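PDB 3KG7: CurH from Lyngbya majuscula, which probably dehydrates beta-hydroxyacyl intermediates held on an acyl carrier protein, acting as the double-hotdog dehydratase domain of a curacin polyketide synthase module. Local coordinates for residues Q101-S107 against Q118-V124; A67-F73 against W229-T235; T24-I30 against R86-L92; P50-A56 against I200-D206. All coordinates share one frame; numbering follows the deposited sequence.

Overall arrangement
Interactions 3, 1 and 2 follow one another across neighbouring antiparallel strands, in the order 24-30, 86-92, 101-109, 117-124, 66-73 and 225-236. Centres of interactions 3 and 1 lie about 11 Å apart and those of 1 and 2 about 10 Å, with backbone hydrogen bonds, probably including S123 O to E69 N, between neighbouring contacts. Along the chain interaction 3 closes before interaction 1 opens, and both touch the second subunit. Interactions 2 and 4 each span more than 140 residues, alternate in the chain and lie about 12 Å apart between centres: one pairs strands, the other packs helix 52-62 against helix 202-207. Together they join the two hotdog units of the double hotdog fold.

Interaction 1: residues Q101-S107 against Q118-V124; sequences QFVEVFS and QHASMSV
One face of the F106 ring is covered by Q118, whose CG stands 3.7 Å from the ring centroid and 14° off the normal, a CH-pi contact; E104 CG meets the same ring at its edge. The amide of Q118 is turned 24° from the ring plane. The F102 ring has S123 OG at its edge, 3.9 Å from CD1, and the H119 ring takes S107 at its NE2 edge. There S107 OG and H119 NE2 are hydrogen-bonded, although their modelled separation is too short to be relied on at this resolution. R86 NH1 also bonds S107 OG, and H119 ND1 bonds Q75 O.

The extended Q118 chain, with CG trans to the backbone N (chi1 -155°), lets NE2 donate to A120 O at 3.1 Å, from above the carbonyl plane. V105 N reaches A120 O from the opposite face of the carbonyl, at 2.9 Å. Replacing Q118 by an alanine would probably uncover that face of F106 and leave A120 O with V105 N as its one remaining donor here. H119 and A120 both face V105, a classic beta bulge, and H119 N bonds V105 O at 2.8 Å. Beyond it the antiparallel register runs through V103-M122 to Q101-V124.

On the other side of the hairpin, V103 CG2 lies 3.8 Å from V124 CG2. That face, with V105, A120 and M122, rests on Y54 and T58 of helix 52-62, while E104 and F106 look toward S20 and A19 of the second subunit. Strands 86-92 and 66-73 flank the pair.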
# COMPACT_ATOMS: atom_id res chain seq x y z
N GLN C 101 12.43 13.23 2.71
CA GLN C 101 11.27 12.34 2.62
C GLN C 101 10.10 12.95 3.39
O GLN C 101 10.17 13.15 4.60
CB GLN C 101 11.58 10.95 3.20
CG GLN C 101 12.66 10.16 2.47
CD GLN C 101 13.24 9.04 3.34
OE1 GLN C 101 12.91 7.86 3.17
NE2 GLN C 101 14.10 9.41 4.29
N PHE C 102 9.03 13.25 2.66
CA PHE C 102 7.82 13.77 3.28
C PHE C 102 7.08 12.62 3.97
O PHE C 102 7.07 11.49 3.46
CB PHE C 102 6.95 14.45 2.23
CG PHE C 102 5.85 15.30 2.81
CD1 PHE C 102 6.12 16.25 3.79
CD2 PHE C 102 4.54 15.16 2.35
CE1 PHE C 102 5.09 17.03 4.32
CE2 PHE C 102 3.51 15.94 2.87
CZ PHE C 102 3.79 16.87 3.86
N VAL C 103 6.50 12.89 5.13
CA VAL C 103 5.75 11.89 5.88
C VAL C 103 4.40 12.47 6.27
O VAL C 103 4.32 13.63 6.69
CB VAL C 103 6.50 11.45 7.16
CG1 VAL C 103 5.66 10.47 7.99
CG2 VAL C 103 7.87 10.84 6.83
N GLU C 104 3.34 11.69 6.10
CA GLU C 104 2.02 12.12 6.56
C GLU C 104 1.25 10.97 7.20
O GLU C 104 1.37 9.83 6.76
CB GLU C 104 1.24 12.82 5.44
CG GLU C 104 1.20 12.04 4.14
CD GLU C 104 0.70 12.88 2.96
OE1 GLU C 104 0.75 14.12 3.02
OE2 GLU C 104 0.27 12.26 1.96
N VAL C 105 0.50 11.28 8.25
CA VAL C 105 -0.27 10.29 8.99
C VAL C 105 -1.76 10.60 8.89
O VAL C 105 -2.21 11.69 9.26
CB VAL C 105 0.14 10.23 10.48
CG1 VAL C 105 -0.81 9.32 11.28
CG2 VAL C 105 1.61 9.79 10.64
N PHE C 106 -2.51 9.64 8.36
CA PHE C 106 -3.96 9.74 8.20
C PHE C 106 -4.65 8.62 8.97
O PHE C 106 -4.06 7.55 9.16
CB PHE C 106 -4.34 9.60 6.72
CG PHE C 106 -3.99 10.79 5.87
CD1 PHE C 106 -4.99 11.67 5.45
CD2 PHE C 106 -2.68 11.03 5.47
CE1 PHE C 106 -4.68 12.79 4.66
CE2 PHE C 106 -2.36 12.14 4.67
CZ PHE C 106 -3.36 13.01 4.27
N SER C 107 -5.89 8.86 9.40
CA SER C 107 -6.75 7.78 9.87
C SER C 107 -8.20 8.04 9.51
O SER C 107 -8.58 9.18 9.25
CB SER C 107 -6.59 7.53 11.37
OG SER C 107 -7.13 8.58 12.13
N GLN C 118 -6.34 13.84 8.64
CA GLN C 118 -4.90 13.91 8.81
C GLN C 118 -4.54 14.29 10.24
O GLN C 118 -5.18 15.15 10.85
CB GLN C 118 -4.27 14.87 7.80
CG GLN C 118 -2.80 14.56 7.49
CD GLN C 118 -2.12 15.63 6.66
OE1 GLN C 118 -2.74 16.27 5.82
NE2 GLN C 118 -0.82 15.83 6.90
N HIS C 119 -3.51 13.66 10.78
CA HIS C 119 -3.09 13.92 12.14
C HIS C 119 -1.71 14.57 12.22
O HIS C 119 -1.43 15.34 13.15
CB HIS C 119 -3.16 12.63 12.96
CG HIS C 119 -4.50 11.98 12.93
ND1 HIS C 119 -5.61 12.53 13.56
CD2 HIS C 119 -4.93 10.85 12.33
CE1 HIS C 119 -6.65 11.75 13.35
NE2 HIS C 119 -6.27 10.72 12.61
N ALA C 120 -0.87 14.28 11.23
CA ALA C 120 0.50 14.77 11.25
C ALA C 120 1.15 14.87 9.86
O ALA C 120 0.80 14.13 8.94
CB ALA C 120 1.36 13.90 12.16
N SER C 121 2.09 15.81 9.74
CA SER C 121 2.97 15.91 8.59
C SER C 121 4.36 16.29 9.07
O SER C 121 4.50 16.98 10.08
CB SER C 121 2.47 16.97 7.60
OG SER C 121 2.31 18.22 8.25
N MSE C 122 5.38 15.84 8.35
CA MSE C 122 6.77 16.22 8.64
C MSE C 122 7.70 15.79 7.52
O MSE C 122 7.29 15.07 6.60
CB MSE C 122 7.24 15.61 9.97
CG MSE C 122 7.40 14.11 9.95
SE MSE C 122 6.91 13.28 11.64
CE MSE C 122 4.99 13.67 11.62
N SER C 123 8.95 16.24 7.60
CA SER C 123 9.98 15.84 6.66
C SER C 123 11.12 15.18 7.41
O SER C 123 11.58 15.69 8.45
CB SER C 123 10.52 17.03 5.87
OG SER C 123 9.71 17.32 4.74
N VAL C 124 11.56 14.04 6.90
CA VAL C 124 12.81 13.44 7.32
C VAL C 124 13.91 14.23 6.62
O VAL C 124 13.89 14.37 5.40
CB VAL C 124 12.86 11.96 6.92
CG1 VAL C 124 14.13 11.28 7.44
CG2 VAL C 124 11.64 11.25 7.44

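Interaction 2: residues A67-F73 against W229-T235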
# COMPACT_ATOMS: atom_id res chain seq x y z
N ALA C 67 17.02 12.95 11.66
CA ALA C 67 16.54 14.27 12.01
C ALA C 67 15.20 14.48 11.33
O ALA C 67 15.04 14.18 10.15
CB ALA C 67 17.53 15.31 11.57
N VAL C 68 14.23 14.99 12.07
CA VAL C 68 12.89 15.21 11.52
C VAL C 68 12.52 16.67 11.67
O VAL C 68 12.62 17.23 12.76
CB VAL C 68 11.82 14.33 12.20
CG1 VAL C 68 10.54 14.38 11.41
CG2 VAL C 68 12.30 12.88 12.28
N GLU C 69 12.12 17.29 10.56
CA GLU C 69 11.89 18.73 10.57
C GLU C 69 10.51 19.13 10.05
O GLU C 69 9.83 18.34 9.40
CB GLU C 69 13.02 19.48 9.85
CG GLU C 69 13.46 18.89 8.52
CD GLU C 69 14.86 19.34 8.12
OE1 GLU C 69 15.05 19.72 6.94
OE2 GLU C 69 15.77 19.31 8.97
N ASP C 70 10.12 20.37 10.37
CA ASP C 70 8.81 20.94 10.02
C ASP C 70 7.65 20.00 10.35
O ASP C 70 6.87 19.60 9.47
CB ASP C 70 8.76 21.35 8.54
CG ASP C 70 9.90 22.29 8.17
OD1 ASP C 70 11.01 21.79 7.88
OD2 ASP C 70 9.67 23.52 8.17
N ILE C 71 7.55 19.66 11.63
CA ILE C 71 6.53 18.75 12.12
C ILE C 71 5.29 19.55 12.48
O ILE C 71 5.38 20.54 13.20
CB ILE C 71 7.02 17.96 13.37
CG1 ILE C 71 8.30 17.18 13.05
CG2 ILE C 71 5.92 17.01 13.86
CD1 ILE C 71 9.16 16.86 14.27
N ASN C 72 4.15 19.13 11.94
CA ASN C 72 2.86 19.72 12.31
C ASN C 72 1.83 18.69 12.73
O ASN C 72 1.75 17.59 12.16
CB ASN C 72 2.28 20.55 11.16
CG ASN C 72 3.29 21.51 10.57
OD1 ASN C 72 4.23 21.09 9.89
ND2 ASN C 72 3.08 22.81 10.79
N PHE C 73 1.05 19.04 13.74
CA PHE C 73 -0.07 18.21 14.16
C PHE C 73 -1.37 18.91 13.82
O PHE C 73 -1.56 20.08 14.16
CB PHE C 73 -0.01 17.88 15.64
CG PHE C 73 1.36 17.55 16.13
CD1 PHE C 73 2.03 16.42 15.66
CD2 PHE C 73 2.00 18.37 17.07
CE1 PHE C 73 3.31 16.12 16.10
CE2 PHE C 73 3.29 18.07 17.52
CZ PHE C 73 3.94 16.94 17.04
N TRP C 229 1.29 21.58 18.76
CA TRP C 229 0.84 22.14 17.49
C TRP C 229 1.87 22.03 16.37
O TRP C 229 1.53 21.74 15.22
CB TRP C 229 0.40 23.60 17.69
CG TRP C 229 -0.05 24.27 16.43
CD1 TRP C 229 -0.95 23.80 15.51
CD2 TRP C 229 0.37 25.56 15.95
NE1 TRP C 229 -1.11 24.70 14.49
CE2 TRP C 229 -0.31 25.79 14.73
CE3 TRP C 229 1.26 26.54 16.43
CZ2 TRP C 229 -0.14 26.97 13.99
CZ3 TRP C 229 1.43 27.70 15.69
CH2 TRP C 229 0.74 27.91 14.48
N ARG C 230 3.13 22.28 16.70
CA ARG C 230 4.23 22.06 15.77
C ARG C 230 5.57 21.93 16.49
O ARG C 230 5.73 22.39 17.62
CB ARG C 230 4.28 23.14 14.68
CG ARG C 230 4.80 24.51 15.11
CD ARG C 230 4.92 25.45 13.92
NE ARG C 230 4.90 26.86 14.34
CZ ARG C 230 4.85 27.91 13.53
NH1 ARG C 230 4.82 27.76 12.21
NH2 ARG C 230 4.83 29.13 14.04
N VAL C 231 6.51 21.26 15.82
CA VAL C 231 7.88 21.09 16.30
C VAL C 231 8.82 21.44 15.16
O VAL C 231 8.72 20.87 14.07
CB VAL C 231 8.15 19.62 16.75
CG1 VAL C 231 9.61 19.44 17.16
CG2 VAL C 231 7.23 19.23 17.89
N LYS C 232 9.73 22.38 15.39
CA LYS C 232 10.67 22.81 14.37
C LYS C 232 11.57 21.66 13.93
O LYS C 232 11.60 21.30 12.76
CB LYS C 232 11.50 24.00 14.87
CG LYS C 232 12.68 24.39 13.98
CD LYS C 232 12.29 25.27 12.80
CE LYS C 232 13.50 25.53 11.91
NZ LYS C 232 13.26 26.66 10.98
N GLU C 233 12.28 21.07 14.89
CA GLU C 233 13.21 19.97 14.60
C GLU C 233 13.26 18.98 15.76
O GLU C 233 13.11 19.36 16.92
CB GLU C 233 14.61 20.51 14.26
CG GLU C 233 15.70 19.43 14.12
CD GLU C 233 16.53 19.57 12.84
OE1 GLU C 233 16.01 20.13 11.84
OE2 GLU C 233 17.70 19.11 12.82
N MSE C 234 13.45 17.71 15.41
CA MSE C 234 13.68 16.67 16.40
C MSE C 234 14.78 15.75 15.87
O MSE C 234 14.66 15.19 14.78
CB MSE C 234 12.39 15.90 16.70
CG MSE C 234 12.32 15.32 18.11
SE MSE C 234 12.99 13.49 18.25
CE MSE C 234 13.69 13.47 20.08
N THR C 235 15.85 15.62 16.64
CA THR C 235 16.95 14.73 16.25
C THR C 235 17.13 13.65 17.30
O THR C 235 16.92 13.89 18.49
CB THR C 235 18.28 15.47 16.12
OG1 THR C 235 18.71 15.92 17.41
CG2 THR C 235 18.15 16.65 15.17
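The seam between the two hotdog units is an antiparallel strand pair in which V68 and M234 exchange backbone bonds on one side of a corner and I71 and V231 on the other. V68 N reaches M234 O at 2.8 Å and V231 N reaches I71 O at 2.9 Å. Both chains turn this corner together, at D70 and K232, where D70 N still bonds K232 O. Past I71, the bond from F73 N to W229 O is straight at the hydrogen, 177°, yet the donor stands 46° above the carbonyl plane.

On the buried side, I71 and V231 lie alongside each other with CD1 of I71 3.8 Å from V231 CB, and the same I71 CD1 reaches M234 CB at 4.2 Å. V231 CG2, set trans to its carbonyl carbon, meets F73 CZ at 4.1 Å. The other side is polar: E69 and E233 run side by side, their carboxylates 33° apart, with E69 OE2 and E233 OE1 at 3.0 Å. Such neighbouring acids would be expected to repel; the salt bridge from K100 NZ to E69 OE1 probably eases this. Farther along, CH2 of the W229 indole sits over the R230 guanidinium, and K284 makes a cation-pi contact with W229.

W229 and R230 both face T282 on the next strand, a classic beta bulge. V68, I71 and M234 also pack on I55 and L59 of helix 52-62. Pairing of a strand from each of two hotdog units, so that their sheets run on into one another, is characteristic of the double hotdog fold of polyketide synthase dehydratases.

Interaction 3: residues T24-I30 against R86-L92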
# COMPACT_ATOMS: atom_id res chain seq x y z
N THR C 24 6.36 4.13 0.73
CA THR C 24 6.17 3.11 1.73
C THR C 24 4.97 3.48 2.59
O THR C 24 4.88 4.61 3.10
CB THR C 24 7.42 2.99 2.62
OG1 THR C 24 8.58 2.84 1.79
CG2 THR C 24 7.33 1.79 3.54
N ILE C 25 4.03 2.55 2.74
CA ILE C 25 2.89 2.77 3.63
C ILE C 25 3.01 1.82 4.79
O ILE C 25 3.25 0.63 4.59
CB ILE C 25 1.51 2.50 2.96
CG1 ILE C 25 1.38 3.23 1.63
CG2 ILE C 25 0.36 2.96 3.86
CD1 ILE C 25 0.20 2.74 0.81
N TYR C 26 2.85 2.35 5.99
CA TYR C 26 2.69 1.54 7.18
C TYR C 26 1.23 1.63 7.63
O TYR C 26 0.76 2.69 8.05
CB TYR C 26 3.64 2.01 8.26
CG TYR C 26 5.10 1.93 7.87
CD1 TYR C 26 5.88 0.82 8.21
CD2 TYR C 26 5.72 2.99 7.18
CE1 TYR C 26 7.23 0.74 7.86
CE2 TYR C 26 7.08 2.92 6.82
CZ TYR C 26 7.82 1.79 7.17
OH TYR C 26 9.15 1.72 6.83
N HIS C 27 0.52 0.51 7.54
CA HIS C 27 -0.90 0.52 7.87
C HIS C 27 -1.25 -0.44 8.98
O HIS C 27 -0.76 -1.57 9.01
CB HIS C 27 -1.74 0.26 6.62
CG HIS C 27 -1.52 -1.07 5.99
ND1 HIS C 27 -2.43 -2.10 6.09
CD2 HIS C 27 -0.50 -1.55 5.24
CE1 HIS C 27 -1.99 -3.15 5.43
NE2 HIS C 27 -0.81 -2.84 4.90
N GLN C 28 -2.10 0.01 9.90
CA GLN C 28 -2.56 -0.81 11.02
C GLN C 28 -3.90 -0.31 11.51
O GLN C 28 -4.31 0.81 11.20
CB GLN C 28 -1.58 -0.74 12.18
CG GLN C 28 -1.57 0.60 12.90
CD GLN C 28 -0.38 0.77 13.81
OE1 GLN C 28 -0.08 -0.12 14.61
NE2 GLN C 28 0.29 1.91 13.71
N ASP C 29 -4.57 -1.13 12.30
CA ASP C 29 -5.79 -0.72 12.98
C ASP C 29 -5.47 -0.36 14.41
O ASP C 29 -5.00 -1.20 15.19
CB ASP C 29 -6.85 -1.82 12.88
CG ASP C 29 -7.45 -1.92 11.48
OD1 ASP C 29 -8.67 -2.17 11.36
OD2 ASP C 29 -6.71 -1.74 10.49
N ILE C 30 -5.69 0.90 14.77
CA ILE C 30 -5.38 1.36 16.10
C ILE C 30 -6.61 1.32 16.98
O ILE C 30 -7.65 1.89 16.64
CB ILE C 30 -4.75 2.76 16.10
CG1 ILE C 30 -3.49 2.76 15.23
CG2 ILE C 30 -4.46 3.22 17.54
CD1 ILE C 30 -2.65 4.04 15.27
N ARG C 86 -9.56 2.77 14.68
CA ARG C 86 -9.21 3.71 13.63
C ARG C 86 -8.17 3.10 12.70
O ARG C 86 -7.08 2.74 13.12
CB ARG C 86 -8.72 5.04 14.22
CG ARG C 86 -9.82 5.78 14.94
CD ARG C 86 -9.67 7.26 14.79
NE ARG C 86 -10.88 7.84 14.24
CZ ARG C 86 -10.98 8.37 13.03
NH1 ARG C 86 -9.92 8.44 12.23
NH2 ARG C 86 -12.13 8.86 12.63
N GLU C 87 -8.56 2.97 11.44
CA GLU C 87 -7.69 2.51 10.36
C GLU C 87 -6.65 3.60 10.09
O GLU C 87 -6.98 4.68 9.63
CB GLU C 87 -8.58 2.30 9.13
CG GLU C 87 -7.94 1.63 7.94
CD GLU C 87 -8.96 1.35 6.84
OE1 GLU C 87 -10.11 1.00 7.16
OE2 GLU C 87 -8.59 1.48 5.65
N THR C 88 -5.39 3.31 10.40
CA THR C 88 -4.34 4.33 10.38
C THR C 88 -3.29 4.06 9.31
O THR C 88 -2.94 2.91 9.05
CB THR C 88 -3.69 4.42 11.77
OG1 THR C 88 -4.73 4.40 12.77
CG2 THR C 88 -2.88 5.69 11.92
N GLN C 89 -2.80 5.12 8.67
CA GLN C 89 -1.81 4.99 7.61
C GLN C 89 -0.74 6.05 7.74
O GLN C 89 -1.05 7.25 7.76
CB GLN C 89 -2.47 5.09 6.23
CG GLN C 89 -3.28 3.86 5.84
CD GLN C 89 -3.66 3.83 4.37
OE1 GLN C 89 -3.27 4.71 3.60
NE2 GLN C 89 -4.42 2.82 3.98
N LEU C 90 0.52 5.62 7.85
CA LEU C 90 1.66 6.52 7.81
C LEU C 90 2.28 6.38 6.43
O LEU C 90 2.70 5.28 6.05
CB LEU C 90 2.67 6.19 8.91
CG LEU C 90 3.89 7.10 9.04
CD1 LEU C 90 4.42 7.09 10.47
CD2 LEU C 90 5.00 6.71 8.06
N MSE C 91 2.33 7.48 5.69
CA MSE C 91 2.82 7.46 4.32
C MSE C 91 4.20 8.12 4.25
O MSE C 91 4.37 9.30 4.58
CB MSE C 91 1.79 8.14 3.41
CG MSE C 91 2.19 8.32 1.95
SE MSE C 91 2.19 6.67 0.86
CE MSE C 91 1.17 7.37 -0.66
N LEU C 92 5.20 7.34 3.85
CA LEU C 92 6.57 7.81 3.73
C LEU C 92 6.88 8.00 2.27
O LEU C 92 7.02 7.03 1.52
CB LEU C 92 7.53 6.81 4.38
CG LEU C 92 9.04 6.95 4.21
CD1 LEU C 92 9.55 8.10 5.03
CD2 LEU C 92 9.71 5.66 4.65
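T88 and I30 meet with the threonine CB 3.7 Å from I30 CD1, while the hydroxyl does a second job: T88 OG1 donates to R86 O at 2.9 Å. OG1 lies opposite the carbonyl carbon of T88, beside its own N (chi1 -44°), a rotation that brings the hydroxyl to R86 O and leaves CB and CG2 against I30 CD1. I30 N binds that oxygen at 2.8 Å from the opposite face of the carbonyl, so two donors grip it. A valine in place of T88 would probably cost R86 O its hydroxyl donor, leaving it to I30 N alone of these two.

Farther along, Y26 and L90 lie side by side, CD2 to CD2 3.9 Å, and L92 CD2 comes in at the edge of the tyrosine ring, 4.4 Å from CE2. On the opposite face of the pair, I25 CG1 touches the selenium of M91 at 3.6 Å. Eight backbone bonds hold the register from T24-L92 to I30-R86.

Polar ends are fixed by a second shell: Q28 by L11 O and H35, E87 by R108. The amide of Q89 bonds E17 O and A19 N of the second subunit. Y26, Q28 and L90 face helix 52-62, the arrangement of a hotdog fold, in which an antiparallel sheet wraps a central helix.

Interaction 4: residues P50-A56 against I200-D206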
# COMPACT_ATOMS: atom_id res chain seq x y z
N PRO C 50 -0.89 11.41 21.68
CA PRO C 50 -0.14 12.67 21.63
C PRO C 50 0.69 12.76 20.34
O PRO C 50 1.24 11.76 19.85
CB PRO C 50 0.74 12.61 22.88
CG PRO C 50 0.90 11.15 23.15
CD PRO C 50 -0.40 10.52 22.75
N GLY C 51 0.75 13.98 19.81
CA GLY C 51 1.41 14.28 18.54
C GLY C 51 2.79 13.70 18.35
O GLY C 51 3.09 13.15 17.29
N VAL C 52 3.63 13.79 19.39
CA VAL C 52 5.00 13.28 19.29
C VAL C 52 5.11 11.78 18.93
O VAL C 52 6.18 11.32 18.50
CB VAL C 52 5.88 13.61 20.54
CG1 VAL C 52 6.05 15.13 20.68
CG2 VAL C 52 5.31 12.98 21.82
N SER C 53 4.01 11.04 19.07
CA SER C 53 3.96 9.63 18.69
C SER C 53 4.31 9.42 17.23
O SER C 53 4.96 8.44 16.87
CB SER C 53 2.58 9.04 18.94
OG SER C 53 2.18 9.28 20.27
N TYR C 54 3.87 10.35 16.40
CA TYR C 54 4.13 10.24 14.96
C TYR C 54 5.60 10.44 14.64
O TYR C 54 6.11 9.83 13.70
CB TYR C 54 3.22 11.19 14.17
CG TYR C 54 1.78 11.01 14.57
CD1 TYR C 54 1.15 9.77 14.43
CD2 TYR C 54 1.04 12.06 15.11
CE1 TYR C 54 -0.17 9.59 14.82
CE2 TYR C 54 -0.28 11.89 15.48
CZ TYR C 54 -0.88 10.66 15.34
OH TYR C 54 -2.18 10.49 15.70
N ILE C 55 6.29 11.26 15.44
CA ILE C 55 7.73 11.41 15.31
C ILE C 55 8.37 10.06 15.63
O ILE C 55 9.23 9.59 14.89
CB ILE C 55 8.31 12.51 16.23
CG1 ILE C 55 7.50 13.81 16.12
CG2 ILE C 55 9.78 12.76 15.88
CD1 ILE C 55 7.79 14.83 17.20
N ALA C 56 7.93 9.46 16.74
CA ALA C 56 8.36 8.14 17.15
C ALA C 56 8.22 7.15 16.01
O ALA C 56 9.17 6.42 15.70
CB ALA C 56 7.56 7.68 18.32
N ILE C 200 12.57 5.02 19.99
CA ILE C 200 11.90 5.72 21.10
C ILE C 200 10.39 5.55 20.99
O ILE C 200 9.78 5.87 19.97
CB ILE C 200 12.28 7.22 21.16
CG1 ILE C 200 11.81 7.85 22.48
CG2 ILE C 200 11.73 8.00 19.96
CD1 ILE C 200 12.40 9.24 22.73
N HIS C 201 9.79 5.01 22.05
CA HIS C 201 8.35 4.82 22.09
C HIS C 201 7.66 6.16 22.26
O HIS C 201 8.17 7.02 22.99
CB HIS C 201 7.96 3.90 23.23
CG HIS C 201 6.53 3.45 23.17
ND1 HIS C 201 5.50 4.15 23.77
CD2 HIS C 201 5.95 2.40 22.53
CE1 HIS C 201 4.36 3.54 23.53
NE2 HIS C 201 4.60 2.48 22.78
N PRO C 202 6.49 6.34 21.61
CA PRO C 202 5.64 7.52 21.80
C PRO C 202 5.60 8.04 23.24
O PRO C 202 5.84 9.23 23.47
CB PRO C 202 4.27 7.01 21.40
CG PRO C 202 4.55 6.02 20.31
CD PRO C 202 5.89 5.41 20.63
N VAL C 203 5.33 7.16 24.20
CA VAL C 203 5.27 7.56 25.61
C VAL C 203 6.57 8.21 26.10
O VAL C 203 6.54 9.28 26.72
CB VAL C 203 4.89 6.37 26.50
CG1 VAL C 203 5.10 6.68 27.97
CG2 VAL C 203 3.44 5.96 26.22
N LEU C 204 7.70 7.59 25.79
CA LEU C 204 8.99 8.10 26.21
C LEU C 204 9.30 9.47 25.62
O LEU C 204 9.84 10.34 26.30
CB LEU C 204 10.10 7.12 25.85
CG LEU C 204 10.07 5.76 26.54
CD1 LEU C 204 10.96 4.77 25.77
CD2 LEU C 204 10.50 5.89 27.99
N ILE C 205 8.98 9.66 24.34
CA ILE C 205 9.20 10.98 23.74
C ILE C 205 8.19 11.98 24.30
O ILE C 205 8.51 13.15 24.48
CB ILE C 205 9.31 10.98 22.17
CG1 ILE C 205 9.80 12.35 21.66
CG2 ILE C 205 8.01 10.53 21.49
CD1 ILE C 205 10.13 12.41 20.18
N ASP C 206 6.99 11.51 24.63
CA ASP C 206 6.02 12.41 25.25
C ASP C 206 6.47 12.88 26.61
O ASP C 206 6.28 14.04 26.94
CB ASP C 206 4.63 11.81 25.38
CG ASP C 206 3.62 12.87 25.76
OD1 ASP C 206 3.46 13.81 24.95
OD2 ASP C 206 3.05 12.79 26.87
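P50 O is gripped twice by S53, from OG at 2.7 Å and from N at 3.0 Å, the hydroxyl lying in the carbonyl plane. This fixes the S53 side chain where its CB can pack on P202 CB, 3.6 Å away. The P202 ring continues alongside to A56, whose CB lies 3.6 Å from P202 CD and also approaches I200 O and I205 CG2.

V52 fills the middle. Its CG2, placed between the backbone N and the carbonyl carbon, points at the second helix and meets I205 CG2 at 3.7 Å and the backbone of D206. The D206 carboxylate crosses P50 at about a right angle, OD1 lying 3.6 Å from P50 CB. No hydrogen bond crosses between 50-56 and 200-206; the evidence is for apolar packing of two short helical segments whose axes approach to 8.3 Å at 124°. H201 caps the second helix: its ND1 accepts from V203 N at 3.0 Å, and its ring meets W37 edge-to-face.

P50 and D206 also touch H41. A histidine from the first hotdog beside an aspartate from the second is consistent with the His-Asp pair of polyketide synthase dehydratases. Beneath this, I55 and I205 rest on M234 of strand 225-236, while Y54 turns the other way, onto H119, A120 and M122 of strand 117-124.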